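Local atomic coordinates of glucose-inhibited division protein A-related protein, probable oxidoreductase (Thermus thermophilus, PDB entry 2CUL), a protein that binds flavin-adenine dinucleotide through a Rossmann-type fold and is probably an oxidoreductase related to the glucose-inhibited division protein GidA. Residues Lys191-Lys196 and Lys221-His226; Val117-Gly122 and Glu199-Val204; Ala59-Asp64 and His71-Tyr76; Met40-Pro45 and Glu65-Phe70. All blocks are in the same frame, centred on the assembly; numbering follows the deposited sequence.

Contact 1. Residues Lys191-Lys196 and Lys221-His226; sequences KTFRLK and KRLAEH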
# COMPACT_ATOMS: atom_id res chain seq x y z
N LYS A 191 8.98 -15.07 -0.70
CA LYS A 191 9.15 -15.37 -2.12
C LYS A 191 7.92 -15.12 -2.99
O LYS A 191 8.04 -14.78 -4.16
CB LYS A 191 9.59 -16.82 -2.30
CG LYS A 191 10.89 -17.19 -1.61
CD LYS A 191 11.20 -18.67 -1.78
CE LYS A 191 10.11 -19.54 -1.17
NZ LYS A 191 10.36 -21.00 -1.37
N THR A 192 6.74 -15.29 -2.40
CA THR A 192 5.48 -15.14 -3.13
C THR A 192 4.61 -13.97 -2.67
O THR A 192 3.61 -13.66 -3.32
CB THR A 192 4.63 -16.40 -2.99
OG1 THR A 192 4.32 -16.61 -1.61
CG2 THR A 192 5.39 -17.61 -3.52
N PHE A 193 4.98 -13.36 -1.55
CA PHE A 193 4.23 -12.24 -0.98
C PHE A 193 2.90 -12.70 -0.39
O PHE A 193 2.08 -11.88 0.02
CB PHE A 193 3.96 -11.17 -2.05
CG PHE A 193 5.19 -10.46 -2.52
CD1 PHE A 193 5.65 -9.32 -1.87
CD2 PHE A 193 5.91 -10.94 -3.61
CE1 PHE A 193 6.80 -8.67 -2.29
CE2 PHE A 193 7.07 -10.30 -4.04
CZ PHE A 193 7.52 -9.16 -3.38
N ARG A 194 2.71 -14.01 -0.32
CA ARG A 194 1.47 -14.56 0.21
C ARG A 194 1.30 -14.45 1.72
O ARG A 194 2.24 -14.65 2.49
CB ARG A 194 1.35 -16.04 -0.17
CG ARG A 194 1.06 -16.30 -1.64
CD ARG A 194 -0.44 -16.32 -1.91
NE ARG A 194 -1.08 -17.47 -1.29
CZ ARG A 194 -1.93 -17.41 -0.26
NH1 ARG A 194 -2.45 -18.53 0.23
NH2 ARG A 194 -2.27 -16.25 0.26
N LEU A 195 0.08 -14.10 2.13
CA LEU A 195 -0.28 -14.08 3.55
C LEU A 195 -1.00 -15.43 3.58
O LEU A 195 -2.21 -15.52 3.35
CB LEU A 195 -1.23 -12.92 3.86
CG LEU A 195 -0.56 -11.55 3.98
CD1 LEU A 195 -1.62 -10.49 4.29
CD2 LEU A 195 0.50 -11.57 5.09
N LYS A 196 -0.21 -16.47 3.83
CA LYS A 196 -0.67 -17.86 3.83
C LYS A 196 -1.86 -18.27 4.69
O LYS A 196 -2.41 -19.36 4.48
CB LYS A 196 0.51 -18.78 4.16
CG LYS A 196 1.09 -18.58 5.54
CD LYS A 196 2.18 -19.60 5.83
CE LYS A 196 2.83 -19.34 7.18
NZ LYS A 196 1.84 -19.39 8.30
N LYS A 221 7.78 -3.90 -7.32
CA LYS A 221 8.14 -4.43 -8.63
C LYS A 221 8.32 -5.95 -8.54
O LYS A 221 7.91 -6.68 -9.45
CB LYS A 221 9.44 -3.78 -9.13
CG LYS A 221 9.86 -4.27 -10.51
CD LYS A 221 11.04 -3.49 -11.05
CE LYS A 221 11.36 -3.91 -12.47
NZ LYS A 221 12.52 -3.16 -13.02
N ARG A 222 8.93 -6.41 -7.46
CA ARG A 222 9.16 -7.84 -7.26
C ARG A 222 7.83 -8.58 -7.18
O ARG A 222 7.68 -9.68 -7.72
CB ARG A 222 9.97 -8.09 -5.99
CG ARG A 222 10.46 -9.52 -5.81
CD ARG A 222 11.51 -9.62 -4.70
NE ARG A 222 10.96 -9.47 -3.35
CZ ARG A 222 10.32 -10.43 -2.69
NH1 ARG A 222 10.14 -11.63 -3.24
NH2 ARG A 222 9.88 -10.21 -1.46
N LEU A 223 6.86 -7.97 -6.51
CA LEU A 223 5.54 -8.58 -6.40
C LEU A 223 4.89 -8.62 -7.78
O LEU A 223 4.30 -9.62 -8.17
CB LEU A 223 4.65 -7.79 -5.43
CG LEU A 223 3.15 -8.11 -5.48
CD1 LEU A 223 2.92 -9.58 -5.18
CD2 LEU A 223 2.42 -7.22 -4.48
N ALA A 224 5.01 -7.51 -8.51
CA ALA A 224 4.42 -7.45 -9.85
C ALA A 224 4.99 -8.55 -10.73
O ALA A 224 4.26 -9.23 -11.45
CB ALA A 224 4.69 -6.08 -10.47
N GLU A 225 6.31 -8.74 -10.67
CA GLU A 225 6.95 -9.77 -11.47
C GLU A 225 6.47 -11.16 -11.07
O GLU A 225 6.30 -12.03 -11.92
CB GLU A 225 8.47 -9.68 -11.32
CG GLU A 225 9.04 -8.35 -11.80
CD GLU A 225 10.54 -8.24 -11.62
OE1 GLU A 225 11.03 -8.59 -10.52
OE2 GLU A 225 11.22 -7.81 -12.57
N HIS A 226 6.25 -11.37 -9.77
CA HIS A 226 5.77 -12.67 -9.31
C HIS A 226 4.35 -12.93 -9.81
O HIS A 226 4.05 -14.01 -10.32
CB HIS A 226 5.77 -12.74 -7.78
CG HIS A 226 5.07 -13.94 -7.24
ND1 HIS A 226 5.54 -15.23 -7.42
CD2 HIS A 226 3.90 -14.06 -6.57
CE1 HIS A 226 4.69 -16.08 -6.89
NE2 HIS A 226 3.68 -15.41 -6.37
O HOH W 1 10.15 -12.92 -5.74

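Contact 2. Residues Val117-Gly122 and Glu199-Val204; sequences VVLAVG and EGLYAV. With FAD (flavin-adenine dinucleotide), chain B.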
# COMPACT_ATOMS: atom_id res chain seq x y z
N VAL A 117 -5.83 -10.32 -4.19
CA VAL A 117 -5.94 -9.11 -3.39
C VAL A 117 -4.62 -8.83 -2.68
O VAL A 117 -4.08 -9.70 -1.99
CB VAL A 117 -7.08 -9.25 -2.35
CG1 VAL A 117 -7.16 -7.99 -1.49
CG2 VAL A 117 -8.41 -9.48 -3.07
N VAL A 118 -4.12 -7.62 -2.86
CA VAL A 118 -2.85 -7.20 -2.28
C VAL A 118 -3.04 -6.10 -1.24
O VAL A 118 -3.67 -5.08 -1.52
CB VAL A 118 -1.90 -6.64 -3.37
CG1 VAL A 118 -0.59 -6.18 -2.74
CG2 VAL A 118 -1.65 -7.69 -4.44
N LEU A 119 -2.48 -6.31 -0.05
CA LEU A 119 -2.55 -5.31 1.00
C LEU A 119 -1.21 -4.57 1.01
O LEU A 119 -0.16 -5.18 1.20
CB LEU A 119 -2.79 -5.96 2.37
CG LEU A 119 -4.10 -6.74 2.52
CD1 LEU A 119 -4.23 -7.26 3.95
CD2 LEU A 119 -5.28 -5.82 2.19
N ALA A 120 -1.26 -3.27 0.76
CA ALA A 120 -0.06 -2.42 0.73
C ALA A 120 -0.42 -1.18 1.53
O ALA A 120 -0.27 -0.05 1.06
CB ALA A 120 0.29 -2.05 -0.71
N VAL A 121 -0.88 -1.40 2.76
CA VAL A 121 -1.36 -0.33 3.63
C VAL A 121 -0.35 0.43 4.49
O VAL A 121 -0.75 1.21 5.35
CB VAL A 121 -2.50 -0.87 4.53
CG1 VAL A 121 -3.67 -1.34 3.67
CG2 VAL A 121 -1.99 -2.02 5.40
N GLY A 122 0.94 0.22 4.24
CA GLY A 122 1.97 0.94 4.96
C GLY A 122 1.89 0.95 6.48
O GLY A 122 1.73 -0.09 7.11
N GLU A 199 -6.40 -17.82 1.36
CA GLU A 199 -6.06 -17.98 -0.05
C GLU A 199 -6.28 -16.69 -0.84
O GLU A 199 -7.12 -15.87 -0.48
CB GLU A 199 -6.90 -19.10 -0.67
CG GLU A 199 -6.65 -20.47 -0.07
CD GLU A 199 -5.23 -20.95 -0.29
OE1 GLU A 199 -4.79 -20.98 -1.46
OE2 GLU A 199 -4.56 -21.31 0.70
N GLY A 200 -5.50 -16.53 -1.91
CA GLY A 200 -5.60 -15.37 -2.78
C GLY A 200 -5.20 -14.03 -2.18
O GLY A 200 -5.48 -12.98 -2.77
N LEU A 201 -4.52 -14.06 -1.04
CA LEU A 201 -4.12 -12.85 -0.33
C LEU A 201 -2.62 -12.61 -0.35
O LEU A 201 -1.83 -13.51 -0.06
CB LEU A 201 -4.60 -12.93 1.12
CG LEU A 201 -4.42 -11.70 2.00
CD1 LEU A 201 -5.26 -10.55 1.46
CD2 LEU A 201 -4.83 -12.03 3.43
N TYR A 202 -2.23 -11.37 -0.68
CA TYR A 202 -0.83 -10.97 -0.74
C TYR A 202 -0.62 -9.70 0.07
O TYR A 202 -1.58 -8.98 0.36
CB TYR A 202 -0.42 -10.70 -2.19
CG TYR A 202 -0.57 -11.90 -3.09
CD1 TYR A 202 0.53 -12.72 -3.36
CD2 TYR A 202 -1.80 -12.24 -3.64
CE1 TYR A 202 0.39 -13.85 -4.17
CE2 TYR A 202 -1.95 -13.36 -4.44
CZ TYR A 202 -0.84 -14.16 -4.70
OH TYR A 202 -0.98 -15.28 -5.49
N ALA A 203 0.62 -9.41 0.43
CA ALA A 203 0.95 -8.20 1.17
C ALA A 203 2.33 -7.73 0.73
O ALA A 203 3.19 -8.54 0.40
CB ALA A 203 0.94 -8.46 2.66
N VAL A 204 2.52 -6.41 0.70
CA VAL A 204 3.79 -5.85 0.27
C VAL A 204 4.06 -4.51 0.95
O VAL A 204 3.13 -3.84 1.40
CB VAL A 204 3.79 -5.66 -1.27
CG1 VAL A 204 2.78 -4.59 -1.67
CG2 VAL A 204 5.17 -5.29 -1.77
PA FAD B . 2.49 4.15 2.14
O1A FAD B . 2.26 4.79 3.45
O2A FAD B . 3.35 4.82 1.14
O5B FAD B . 1.08 3.87 1.44
C5B FAD B . 0.03 3.23 2.17
C4B FAD B . -1.26 3.63 1.47
O4B FAD B . -2.28 2.75 1.94
C3B FAD B . -1.74 5.06 1.77
O3B FAD B . -2.06 5.78 0.60
C2B FAD B . -2.92 4.84 2.68
O2B FAD B . -3.86 5.88 2.74
C1B FAD B . -3.46 3.52 2.15
N9A FAD B . -4.32 2.78 3.07
C8A FAD B . -3.98 2.32 4.33
N7A FAD B . -4.99 1.68 4.91
C5A FAD B . -6.02 1.73 3.99
C6A FAD B . -7.34 1.23 4.02
N6A FAD B . -7.85 0.57 5.04
N1A FAD B . -8.13 1.46 2.91
C2A FAD B . -7.62 2.15 1.83
N3A FAD B . -6.36 2.65 1.74
C4A FAD B . -5.60 2.41 2.84
N1 FAD B . 11.30 6.11 4.08
C2 FAD B . 12.14 6.95 3.39
O2 FAD B . 12.76 6.57 2.43
N3 FAD B . 12.25 8.28 3.82
C4 FAD B . 11.58 8.81 4.91
O4 FAD B . 11.73 10.00 5.24
C4X FAD B . 10.73 7.94 5.62
N5 FAD B . 10.03 8.39 6.73
C5X FAD B . 9.19 7.54 7.43
C6 FAD B . 8.50 8.03 8.54
C7 FAD B . 7.63 7.21 9.29
C7M FAD B . 6.91 7.80 10.48
C8 FAD B . 7.46 5.84 8.88
C8M FAD B . 6.54 4.91 9.62
C9 FAD B . 8.16 5.34 7.76
C9A FAD B . 9.03 6.16 7.01
N10 FAD B . 9.76 5.69 5.86
C10 FAD B . 10.61 6.58 5.17
C1' FAD B . 9.66 4.26 5.38
C2' FAD B . 8.86 3.96 4.09
O2' FAD B . 9.61 4.34 2.97
C3' FAD B . 7.50 4.68 4.06
O3' FAD B . 6.69 4.31 5.17
C4' FAD B . 6.67 4.34 2.80
O4' FAD B . 5.58 5.24 2.65
C5' FAD B . 6.18 2.89 2.90
O5' FAD B . 5.45 2.55 1.71
P FAD B . 4.08 1.74 1.74
O1P FAD B . 3.72 1.57 0.32
O2P FAD B . 4.22 0.49 2.55
O3P FAD B . 3.06 2.68 2.48
O HOH W 2 2.68 -1.63 2.86

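Contact 3. Residues Ala59-Asp64 and His71-Tyr76; sequences AYDPKD and HARAKY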
# COMPACT_ATOMS: atom_id res chain seq x y z
N ALA A 59 8.67 9.81 -11.00
CA ALA A 59 7.99 10.87 -10.26
C ALA A 59 8.93 11.92 -9.68
O ALA A 59 8.51 13.03 -9.37
CB ALA A 59 7.16 10.25 -9.13
N TYR A 60 10.20 11.57 -9.54
CA TYR A 60 11.20 12.48 -9.00
C TYR A 60 11.51 13.68 -9.90
O TYR A 60 11.54 13.56 -11.12
CB TYR A 60 12.49 11.71 -8.73
CG TYR A 60 13.65 12.55 -8.24
CD1 TYR A 60 13.66 13.07 -6.95
CD2 TYR A 60 14.75 12.79 -9.07
CE1 TYR A 60 14.75 13.81 -6.49
CE2 TYR A 60 15.84 13.53 -8.62
CZ TYR A 60 15.83 14.04 -7.33
OH TYR A 60 16.92 14.75 -6.87
N ASP A 61 11.74 14.83 -9.27
CA ASP A 61 12.10 16.06 -9.98
C ASP A 61 13.25 16.66 -9.18
O ASP A 61 13.06 17.14 -8.07
CB ASP A 61 10.93 17.05 -10.01
CG ASP A 61 11.24 18.30 -10.81
OD1 ASP A 61 12.44 18.60 -11.02
OD2 ASP A 61 10.29 19.00 -11.22
N PRO A 62 14.47 16.64 -9.75
CA PRO A 62 15.63 17.19 -9.04
C PRO A 62 15.55 18.69 -8.75
O PRO A 62 16.33 19.21 -7.96
CB PRO A 62 16.79 16.84 -9.97
CG PRO A 62 16.16 16.91 -11.32
CD PRO A 62 14.83 16.21 -11.11
N LYS A 63 14.59 19.37 -9.37
CA LYS A 63 14.45 20.80 -9.16
C LYS A 63 13.22 21.17 -8.32
O LYS A 63 12.92 22.35 -8.15
CB LYS A 63 14.40 21.54 -10.50
CG LYS A 63 15.72 21.53 -11.25
CD LYS A 63 15.65 22.35 -12.53
CE LYS A 63 17.00 22.43 -13.23
NZ LYS A 63 18.04 23.07 -12.37
N ASP A 64 12.53 20.16 -7.80
CA ASP A 64 11.35 20.40 -6.98
C ASP A 64 11.31 19.41 -5.82
O ASP A 64 11.00 18.24 -6.02
CB ASP A 64 10.09 20.25 -7.83
CG ASP A 64 8.84 20.71 -7.12
OD1 ASP A 64 8.92 21.06 -5.92
OD2 ASP A 64 7.77 20.71 -7.75
N HIS A 71 3.79 13.92 -4.75
CA HIS A 71 2.53 13.18 -4.70
C HIS A 71 1.70 13.44 -5.96
O HIS A 71 1.20 12.51 -6.58
CB HIS A 71 1.72 13.59 -3.46
CG HIS A 71 0.24 13.67 -3.71
ND1 HIS A 71 -0.42 14.87 -3.87
CD2 HIS A 71 -0.69 12.71 -3.87
CE1 HIS A 71 -1.69 14.64 -4.12
NE2 HIS A 71 -1.88 13.34 -4.13
N ALA A 72 1.58 14.71 -6.34
CA ALA A 72 0.78 15.05 -7.51
C ALA A 72 1.35 14.49 -8.81
O ALA A 72 0.59 14.01 -9.65
CB ALA A 72 0.63 16.57 -7.61
N ARG A 73 2.66 14.56 -8.98
CA ARG A 73 3.28 14.03 -10.19
C ARG A 73 3.12 12.52 -10.27
O ARG A 73 2.84 11.97 -11.34
CB ARG A 73 4.77 14.41 -10.25
CG ARG A 73 5.03 15.89 -10.51
CD ARG A 73 6.48 16.11 -10.91
NE ARG A 73 7.39 15.55 -9.92
CZ ARG A 73 7.72 16.14 -8.77
NH1 ARG A 73 7.22 17.33 -8.47
NH2 ARG A 73 8.51 15.52 -7.92
N ALA A 74 3.29 11.84 -9.14
CA ALA A 74 3.16 10.39 -9.11
C ALA A 74 1.72 9.99 -9.43
O ALA A 74 1.47 9.07 -10.20
CB ALA A 74 3.56 9.86 -7.73
N LYS A 75 0.77 10.70 -8.82
CA LYS A 75 -0.64 10.42 -9.04
C LYS A 75 -0.98 10.55 -10.53
O LYS A 75 -1.64 9.69 -11.10
CB LYS A 75 -1.50 11.40 -8.22
CG LYS A 75 -3.01 11.23 -8.38
CD LYS A 75 -3.73 12.08 -7.34
CE LYS A 75 -5.23 12.10 -7.55
NZ LYS A 75 -5.62 12.89 -8.75
N TYR A 76 -0.50 11.63 -11.15
CA TYR A 76 -0.77 11.86 -12.57
C TYR A 76 -0.19 10.76 -13.45
O TYR A 76 -0.81 10.36 -14.44
CB TYR A 76 -0.20 13.22 -12.98
CG TYR A 76 -0.66 13.66 -14.35
CD1 TYR A 76 -2.00 13.97 -14.59
CD2 TYR A 76 0.24 13.75 -15.41
CE1 TYR A 76 -2.43 14.35 -15.86
CE2 TYR A 76 -0.18 14.13 -16.68
CZ TYR A 76 -1.52 14.44 -16.90
OH TYR A 76 -1.94 14.82 -18.15
O HOH W 3 8.45 17.36 -5.71

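Contact 4. Residues Met40-Pro45 and Glu65-Phe70; sequences MMPFLP and ERVWAF. With FAD (flavin-adenine dinucleotide), chain B.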
# COMPACT_ATOMS: atom_id res chain seq x y z
N MET A 40 0.96 8.22 -3.10
CA MET A 40 2.41 8.37 -3.17
C MET A 40 2.96 9.58 -2.41
O MET A 40 3.94 10.18 -2.84
CB MET A 40 2.84 8.46 -4.64
CG MET A 40 2.73 7.17 -5.41
SD MET A 40 4.04 6.03 -4.97
CE MET A 40 5.42 6.73 -5.92
N MET A 41 2.34 9.92 -1.29
CA MET A 41 2.79 11.04 -0.48
C MET A 41 4.03 10.65 0.32
O MET A 41 4.02 9.64 1.02
CB MET A 41 1.69 11.48 0.49
CG MET A 41 2.04 12.72 1.30
SD MET A 41 2.20 14.20 0.27
CE MET A 41 0.44 14.52 -0.08
N PRO A 42 5.12 11.42 0.21
CA PRO A 42 6.33 11.09 0.96
C PRO A 42 6.28 11.66 2.37
O PRO A 42 5.37 12.42 2.73
CB PRO A 42 7.45 11.78 0.16
CG PRO A 42 6.81 12.19 -1.16
CD PRO A 42 5.39 12.48 -0.78
N PHE A 43 7.27 11.27 3.17
CA PHE A 43 7.44 11.82 4.50
C PHE A 43 8.49 12.87 4.14
O PHE A 43 8.14 14.02 3.86
CB PHE A 43 8.00 10.76 5.45
CG PHE A 43 6.95 9.81 5.99
CD1 PHE A 43 6.18 10.16 7.09
CD2 PHE A 43 6.76 8.57 5.40
CE1 PHE A 43 5.23 9.28 7.61
CE2 PHE A 43 5.81 7.68 5.91
CZ PHE A 43 5.05 8.03 7.02
N LEU A 44 9.76 12.48 4.10
CA LEU A 44 10.80 13.41 3.68
C LEU A 44 10.93 13.31 2.16
O LEU A 44 10.58 12.28 1.57
CB LEU A 44 12.15 13.05 4.32
CG LEU A 44 12.33 13.32 5.81
CD1 LEU A 44 13.73 12.90 6.21
CD2 LEU A 44 12.11 14.80 6.11
N PRO A 45 11.41 14.37 1.51
CA PRO A 45 11.56 14.33 0.05
C PRO A 45 12.39 13.14 -0.43
O PRO A 45 13.49 12.90 0.07
CB PRO A 45 12.24 15.66 -0.26
CG PRO A 45 11.66 16.57 0.78
CD PRO A 45 11.71 15.72 2.03
N GLU A 65 11.63 19.89 -4.62
CA GLU A 65 11.63 19.03 -3.45
C GLU A 65 10.32 18.99 -2.67
O GLU A 65 10.21 18.26 -1.69
CB GLU A 65 12.76 19.43 -2.49
CG GLU A 65 14.15 19.30 -3.07
CD GLU A 65 15.24 19.41 -2.02
OE1 GLU A 65 15.25 20.42 -1.28
OE2 GLU A 65 16.08 18.49 -1.92
N ARG A 66 9.33 19.76 -3.10
CA ARG A 66 8.04 19.79 -2.40
C ARG A 66 7.40 18.41 -2.39
O ARG A 66 7.07 17.87 -3.44
CB ARG A 66 7.09 20.78 -3.07
CG ARG A 66 7.57 22.23 -3.00
CD ARG A 66 6.64 23.12 -3.81
NE ARG A 66 6.58 22.67 -5.20
CZ ARG A 66 5.76 23.17 -6.12
NH1 ARG A 66 4.92 24.15 -5.80
NH2 ARG A 66 5.78 22.69 -7.35
N VAL A 67 7.21 17.84 -1.21
CA VAL A 67 6.61 16.51 -1.13
C VAL A 67 5.20 16.43 -1.70
O VAL A 67 4.84 15.41 -2.29
CB VAL A 67 6.62 15.97 0.32
CG1 VAL A 67 8.06 15.83 0.79
CG2 VAL A 67 5.85 16.90 1.24
N TRP A 68 4.40 17.48 -1.56
CA TRP A 68 3.05 17.43 -2.12
C TRP A 68 3.12 17.36 -3.64
O TRP A 68 2.32 16.67 -4.27
CB TRP A 68 2.21 18.65 -1.71
CG TRP A 68 0.80 18.61 -2.28
CD1 TRP A 68 0.42 18.91 -3.57
CD2 TRP A 68 -0.39 18.22 -1.60
NE1 TRP A 68 -0.94 18.71 -3.72
CE2 TRP A 68 -1.46 18.29 -2.52
CE3 TRP A 68 -0.66 17.80 -0.29
CZ2 TRP A 68 -2.77 17.97 -2.18
CZ3 TRP A 68 -1.97 17.48 0.05
CH2 TRP A 68 -3.01 17.57 -0.89
N ALA A 69 4.07 18.07 -4.23
CA ALA A 69 4.24 18.06 -5.68
C ALA A 69 4.65 16.67 -6.16
O ALA A 69 4.24 16.23 -7.23
CB ALA A 69 5.28 19.10 -6.09
N PHE A 70 5.47 15.99 -5.36
CA PHE A 70 5.89 14.64 -5.71
C PHE A 70 4.63 13.77 -5.76
O PHE A 70 4.43 13.00 -6.70
CB PHE A 70 6.86 14.08 -4.66
CG PHE A 70 7.33 12.68 -4.95
CD1 PHE A 70 8.48 12.46 -5.70
CD2 PHE A 70 6.61 11.58 -4.50
CE1 PHE A 70 8.91 11.16 -5.99
CE2 PHE A 70 7.02 10.28 -4.79
CZ PHE A 70 8.18 10.07 -5.54
PA FAD B . 2.49 4.15 2.14
O1A FAD B . 2.26 4.79 3.45
O2A FAD B . 3.35 4.82 1.14
O5B FAD B . 1.08 3.87 1.44
C5B FAD B . 0.03 3.23 2.17
C4B FAD B . -1.26 3.63 1.47
O4B FAD B . -2.28 2.75 1.94
C3B FAD B . -1.74 5.06 1.77
O3B FAD B . -2.06 5.78 0.60
C2B FAD B . -2.92 4.84 2.68
O2B FAD B . -3.86 5.88 2.74
C1B FAD B . -3.46 3.52 2.15
N9A FAD B . -4.32 2.78 3.07
C8A FAD B . -3.98 2.32 4.33
N7A FAD B . -4.99 1.68 4.91
C5A FAD B . -6.02 1.73 3.99
C6A FAD B . -7.34 1.23 4.02
N6A FAD B . -7.85 0.57 5.04
N1A FAD B . -8.13 1.46 2.91
C2A FAD B . -7.62 2.15 1.83
N3A FAD B . -6.36 2.65 1.74
C4A FAD B . -5.60 2.41 2.84
N1 FAD B . 11.30 6.11 4.08
C2 FAD B . 12.14 6.95 3.39
O2 FAD B . 12.76 6.57 2.43
N3 FAD B . 12.25 8.28 3.82
C4 FAD B . 11.58 8.81 4.91
O4 FAD B . 11.73 10.00 5.24
C4X FAD B . 10.73 7.94 5.62
N5 FAD B . 10.03 8.39 6.73
C5X FAD B . 9.19 7.54 7.43
C6 FAD B . 8.50 8.03 8.54
C7 FAD B . 7.63 7.21 9.29
C7M FAD B . 6.91 7.80 10.48
C8 FAD B . 7.46 5.84 8.88
C8M FAD B . 6.54 4.91 9.62
C9 FAD B . 8.16 5.34 7.76
C9A FAD B . 9.03 6.16 7.01
N10 FAD B . 9.76 5.69 5.86
C10 FAD B . 10.61 6.58 5.17
C1' FAD B . 9.66 4.26 5.38
C2' FAD B . 8.86 3.96 4.09
O2' FAD B . 9.61 4.34 2.97
C3' FAD B . 7.50 4.68 4.06
O3' FAD B . 6.69 4.31 5.17
C4' FAD B . 6.67 4.34 2.80
O4' FAD B . 5.58 5.24 2.65
C5' FAD B . 6.18 2.89 2.90
O5' FAD B . 5.45 2.55 1.71
P FAD B . 4.08 1.74 1.74
O1P FAD B . 3.72 1.57 0.32
O2P FAD B . 4.22 0.49 2.55
O3P FAD B . 3.06 2.68 2.48

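Contact 1. Residues Lys191-Lys196 and Lys221-His226
A G1 beta bulge at Phe-193 and Arg-194, both facing Glu-189, shapes the small hairpin of strands 188-189 and 194-195 and turns the Phe-193 side chain onto Leu-223 and Arg-222 of helix 213-230. Phe-193 occupies the bulge position with a positive phi of 72°. Leu-223 lies under one ring face: its CB is 3.6 Å from the centroid of the Phe-193 ring, almost on the ring normal, making a CH-pi contact, and its CD1 comes 3.6 Å from Phe-193 CG. The guanidinium of Arg-222 lies close to the CZ end of the ring, where the modelled packing is too tight to be reliable. A bend at chi3 (73°) brings Arg-222 NH1 to water 1, which lies in the guanidinium plane, accepts from NH1 at 2.8 Å and donates to Lys-191 O at 3.2 Å. The same guanidinium is held further by Glu-190 O and by a salt bridge to Glu-219. One turn along the helix, His-226 runs beside Thr-192, and Thr-192 CA sits over a face of the imidazole, 3.9 Å from the His-226 ring centroid, in a second CH-pi contact. Thr-192 CB approaches His-226 NE2 to 3.6 Å, while Thr-192 OG1 bonds to Glu-189 and, weakly, receives Arg-194 N. The buried Phe-193 also touches Tyr-202 and Val-204, and Leu-223 continues to Thr-18 of helix 13-24. The hairpin therefore bears on one flank of helix 213-230, while backbone bonds from Phe-193 and Leu-195 join it to strand 201-203.

Contact 2. Residues Val117-Gly122 and Glu199-Val204
Val-204 meets Ala-120 where the two segments leave the sheet, Val-204 CG1 lying 3.7 Å from Ala-120 CB, and beside them a water bridges the protein to the cofactor. Water 2 accepts from Gly-122 N and donates to Val-204 O and, at 2.6 Å, to FAD O2P, so that all three bonds fix its orientation. Gly-122, with positive phi, brings its CA to 3.2 Å from FAD O3P. Val-121 CG1 touches the adenine, 3.5 Å from FAD N7A. Behind this shell the parallel pairing of strands 116-119 and 201-203 sets the positions. Val-117 N bonds to Gly-200 O and Tyr-202 N to Val-117 O. Leu-119 N then bonds to Tyr-202 O at 2.8 Å, and Val-204 N closes the series on Leu-119 O. Val-118 and Tyr-202 share one face of the sheet, which helix 213-230 covers through Leu-223 and Leu-227; on that face Val-118 CG1 lies 3.9 Å from Val-204 CG1. Leu-119 and Leu-201 meet on the other face, Leu-119 CG being 4.1 Å from Leu-201 CD1. Strand 6-9 flanks strand 116-119 on its far side, as in a Rossmann sheet. Within this contact, then, the phosphate is met without any side-chain charge, by a water held by a backbone N-H and a carbonyl; Ser-14 OG and Phe-13 N are among the other hydrogen-bond partners of FAD.

Contact 3. Residues Ala59-Asp64 and His71-Tyr76
Arg-73 grips the carbonyl of Ala-59 side-on, with NE at 2.8 Å and NH2 at 2.9 Å from Ala-59 O. Both donors serve the one oxygen, which lies only 9° out of the guanidinium plane, so the pair of bonds fixes the rotation of the group. A bend at chi3 (-55°) swings the guanidinium across to this carbonyl. The other terminal nitrogen, NH1, forms a salt bridge with Asp-64 OD2 at 3.5 Å; the carboxylate and guanidinium planes stand 48° apart, and Asp-64 is shared with Arg-66. Water 3 accepts from Arg-73 NH2 and lies 2.7 Å from Asp-64 O. The loop beyond Ala-59 folds into a type I beta turn from Asp-61 to Asp-64, reinforced by an Asx turn in which Lys-63 N bonds to Asp-61 OD1. That fold lays Asp-61 CB over a guanidinium face, 3.5 Å from Arg-73 NH2. Apolar packing completes the contact: Ala-59 CB rests 3.9 Å from Ala-74 CB, with Phe-70 touching Ala-59 and Met-40 touching Ala-74.

Contact 4. Residues Met40-Pro45 and Glu65-Phe70
Pro-42 and Val-67 pack alongside each other, running in opposite directions, at the middle of an apolar interface, Pro-42 CD lying 3.9 Å from Val-67 CB. Pro-42 CG also presses on Phe-70, 3.4 Å from its CD2, and Pro-45 CG meets the CG1 branch of Val-67 at 3.7 Å. Met-41 sends its methyl out to Trp-68: CG is anti to the backbone N (chi1 -175°), but bends at chi2 and chi3 curl the chain round until Met-41 CE is 3.5 Å from Trp-68 CE3. Met-40 approaches the phenyl ring of Phe-70 with its own methyl. These contacts join the loop that follows strand 29-33 of the Rossmann-type fold to the first turn of helix 67-79, with Arg-66 as N-cap residue. Backbone oxygens add close van der Waals contacts: Met-40 O sits at the edge of the Phe-70 ring, 3.4 Å from CD2, and Glu-65 O faces Pro-45 CG at 3.3 Å. Cofactor contacts lie away from the helix. The Phe-43 ring turns one face to the flavin, with Phe-43 CD2 3.3 Å from FAD C5X, and Leu-44 N makes a weak hydrogen bond to FAD O4. Tyr-213 OH bonds to Phe-43 N and Leu-44 O.

In the fold
Beyond strand 29-33, contact 4 is the first to open, and it closes a loop of 19 residues that holds helix 55-59. Contact 3 begins within that loop and ends past it, so the two cross; both use helix 67-79, and they touch where His-71 CB packs on Met-41 CE. Much later, contact 2 closes a span of 76 residues by joining strand 116-119 to strand 201-203. Contact 1 opens inside this span and ends on helix 213-230, crossing contact 2, with Phe-193 O bonded to Ala-203 N. Contacts 2 and 4 lie on opposite sides of the chain's centre, and FAD spans them, its phosphates near one and its flavin at the other.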